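Local structure of diaminopimelate decarboxylase (2QGH) at residues T30-F35 against I308-M313. The protein catalyses the decarboxylation of meso-diaminopimelate to L-lysine with the cofactor pyridoxal 5'-phosphate, the last step of bacterial lysine biosynthesis. Numbering follows the deposited sequence.
Sequences THKTPF and IVDAGM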
loop_
_atom_site.group_PDB
_atom_site.type_symbol
_atom_site.label_atom_id
_atom_site.label_comp_id
_atom_site.label_asym_id
_atom_site.label_seq_id
_atom_site.Cartn_x
_atom_site.Cartn_y
_atom_site.Cartn_z
ATOM N N THR A 30 0.674 20.221 -21.109
ATOM C CA THR A 30 0.634 20.974 -19.858
ATOM C C THR A 30 0.706 20.126 -18.593
ATOM O O THR A 30 0.730 20.670 -17.493
ATOM C CB THR A 30 -0.635 21.881 -19.777
ATOM O OG1 THR A 30 -1.820 21.086 -19.935
ATOM C CG2 THR A 30 -0.599 22.945 -20.870
ATOM N N HIS A 31 0.747 18.804 -18.745
ATOM C CA HIS A 31 0.829 17.907 -17.594
ATOM C C HIS A 31 1.759 16.722 -17.838
ATOM O O HIS A 31 1.702 16.061 -18.873
ATOM C CB HIS A 31 -0.567 17.411 -17.205
ATOM C CG HIS A 31 -1.444 18.481 -16.627
ATOM N ND1 HIS A 31 -2.638 18.862 -17.204
ATOM C CD2 HIS A 31 -1.289 19.264 -15.533
ATOM C CE1 HIS A 31 -3.180 19.833 -16.491
ATOM N NE2 HIS A 31 -2.381 20.096 -15.472
ATOM N N LYS A 32 2.625 16.467 -16.868
ATOM C CA LYS A 32 3.591 15.380 -16.952
ATOM C C LYS A 32 3.024 14.110 -16.336
ATOM O O LYS A 32 2.227 14.182 -15.404
ATOM C CB LYS A 32 4.875 15.798 -16.222
ATOM C CG LYS A 32 5.745 14.649 -15.701
ATOM C CD LYS A 32 6.373 13.839 -16.822
ATOM C CE LYS A 32 7.304 12.763 -16.281
ATOM N NZ LYS A 32 8.400 13.357 -15.462
ATOM N N THR A 33 3.434 12.956 -16.863
ATOM C CA THR A 33 2.983 11.659 -16.354
ATOM C C THR A 33 3.815 11.221 -15.133
ATOM O O THR A 33 4.902 11.746 -14.893
ATOM C CB THR A 33 3.110 10.551 -17.433
ATOM O OG1 THR A 33 4.468 10.467 -17.877
ATOM C CG2 THR A 33 2.202 10.839 -18.615
ATOM N N PRO A 34 3.310 10.261 -14.339
ATOM C CA PRO A 34 2.020 9.583 -14.523
ATOM C C PRO A 34 0.953 10.320 -13.719
ATOM O O PRO A 34 1.265 11.039 -12.770
ATOM C CB PRO A 34 2.288 8.190 -13.970
ATOM C CG PRO A 34 3.178 8.498 -12.776
ATOM C CD PRO A 34 4.131 9.561 -13.326
ATOM N N PHE A 35 -0.302 10.165 -14.101
ATOM C CA PHE A 35 -1.357 10.819 -13.354
ATOM C C PHE A 35 -2.682 10.106 -13.484
ATOM O O PHE A 35 -2.858 9.245 -14.339
ATOM C CB PHE A 35 -1.511 12.280 -13.787
ATOM C CG PHE A 35 -1.732 12.472 -15.271
ATOM C CD1 PHE A 35 -0.668 12.784 -16.113
ATOM C CD2 PHE A 35 -3.013 12.395 -15.814
ATOM C CE1 PHE A 35 -0.876 13.021 -17.476
ATOM C CE2 PHE A 35 -3.230 12.633 -17.173
ATOM C CZ PHE A 35 -2.160 12.947 -18.006
ATOM N N ILE A 308 8.790 -0.997 -19.484
ATOM C CA ILE A 308 8.954 -0.198 -18.275
ATOM C C ILE A 308 8.245 1.140 -18.385
ATOM O O ILE A 308 8.565 1.972 -19.238
ATOM C CB ILE A 308 10.456 0.020 -17.973
ATOM C CG1 ILE A 308 11.126 -1.337 -17.763
ATOM C CG2 ILE A 308 10.636 0.866 -16.736
ATOM C CD1 ILE A 308 12.615 -1.335 -18.053
ATOM N N VAL A 309 7.286 1.335 -17.486
ATOM C CA VAL A 309 6.465 2.528 -17.445
ATOM C C VAL A 309 6.775 3.353 -16.184
ATOM O O VAL A 309 7.334 2.824 -15.225
ATOM C CB VAL A 309 4.994 2.070 -17.537
ATOM C CG1 VAL A 309 4.147 2.701 -16.450
ATOM C CG2 VAL A 309 4.464 2.359 -18.931
ATOM N N ASP A 310 6.426 4.643 -16.173
ATOM C CA ASP A 310 6.754 5.474 -15.014
ATOM C C ASP A 310 5.821 5.449 -13.801
ATOM O O ASP A 310 6.078 6.148 -12.830
ATOM C CB ASP A 310 7.028 6.938 -15.434
ATOM C CG ASP A 310 5.837 7.613 -16.120
ATOM O OD1 ASP A 310 4.710 7.082 -16.074
ATOM O OD2 ASP A 310 6.036 8.704 -16.703
ATOM N N ALA A 311 4.750 4.659 -13.852
ATOM C CA ALA A 311 3.827 4.522 -12.718
ATOM C C ALA A 311 4.215 3.201 -12.052
ATOM O O ALA A 311 4.750 2.315 -12.710
ATOM C CB ALA A 311 2.376 4.466 -13.196
ATOM N N GLY A 312 3.964 3.063 -10.756
ATOM C CA GLY A 312 4.336 1.832 -10.090
ATOM C C GLY A 312 3.318 1.337 -9.085
ATOM O O GLY A 312 2.271 1.953 -8.881
ATOM N N MET A 313 3.638 0.224 -8.442
ATOM C CA MET A 313 2.750 -0.367 -7.455
ATOM C C MET A 313 2.389 0.604 -6.332
ATOM O O MET A 313 1.309 0.503 -5.748
ATOM C CB MET A 313 3.387 -1.624 -6.877
ATOM C CG MET A 313 4.663 -1.362 -6.093
ATOM S SD MET A 313 5.286 -2.901 -5.423
ATOM C CE MET A 313 4.039 -3.257 -4.131
#
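The hydroxyl of T33 donates a hydrogen bond to the carboxylate of D310, with 2.6 Å between T33 OG1 and D310 OD2. The bond lands on the syn lone pair of OD2, the side facing OD1, and the two side chains meet at about a right angle. A chi1 of 58° places T33 OG1 between the backbone N and carbonyl carbon and aims it at D310 OD2. The second carboxylate oxygen, D310 OD1, turns to strand 289-299, where it is bonded to the hydroxyl of T293 and the backbone N of Q294; the amide NE2 of Q294 also bonds T33 OG1. Buried carboxylate and hydroxyl are thus both satisfied, and bonds at both oxygens fix the carboxylate's rotation. K32 NZ stays 5.4 Å from D310 OD2, too far for a salt bridge, though its charge may still favour the ionised acid.

Van der Waals packing centres on P34, which follows a cis peptide bond. One face of its ring lies nearly flat against the carboxylate, with D310 OD1 over the ring and 3.4 Å from P34 CB. At its CB edge the ring also makes an apolar contact with the methyl of A311, P34 CB lying 3.8 Å from A311 CB.

An eight-stranded α/β barrel joined to a β-domain marks fold-type III (alanine racemase-like) pyridoxal-phosphate enzymes; this contact lies in the β-domain. The loop from helix 24-30 into strand 35-39 meets the chain leaving strand 306-309; both strands pair antiparallel with strand 289-299, whose Q294 bonds both segments, while T293 holds D310 and packs against A311, as does F355 of strand 354-361.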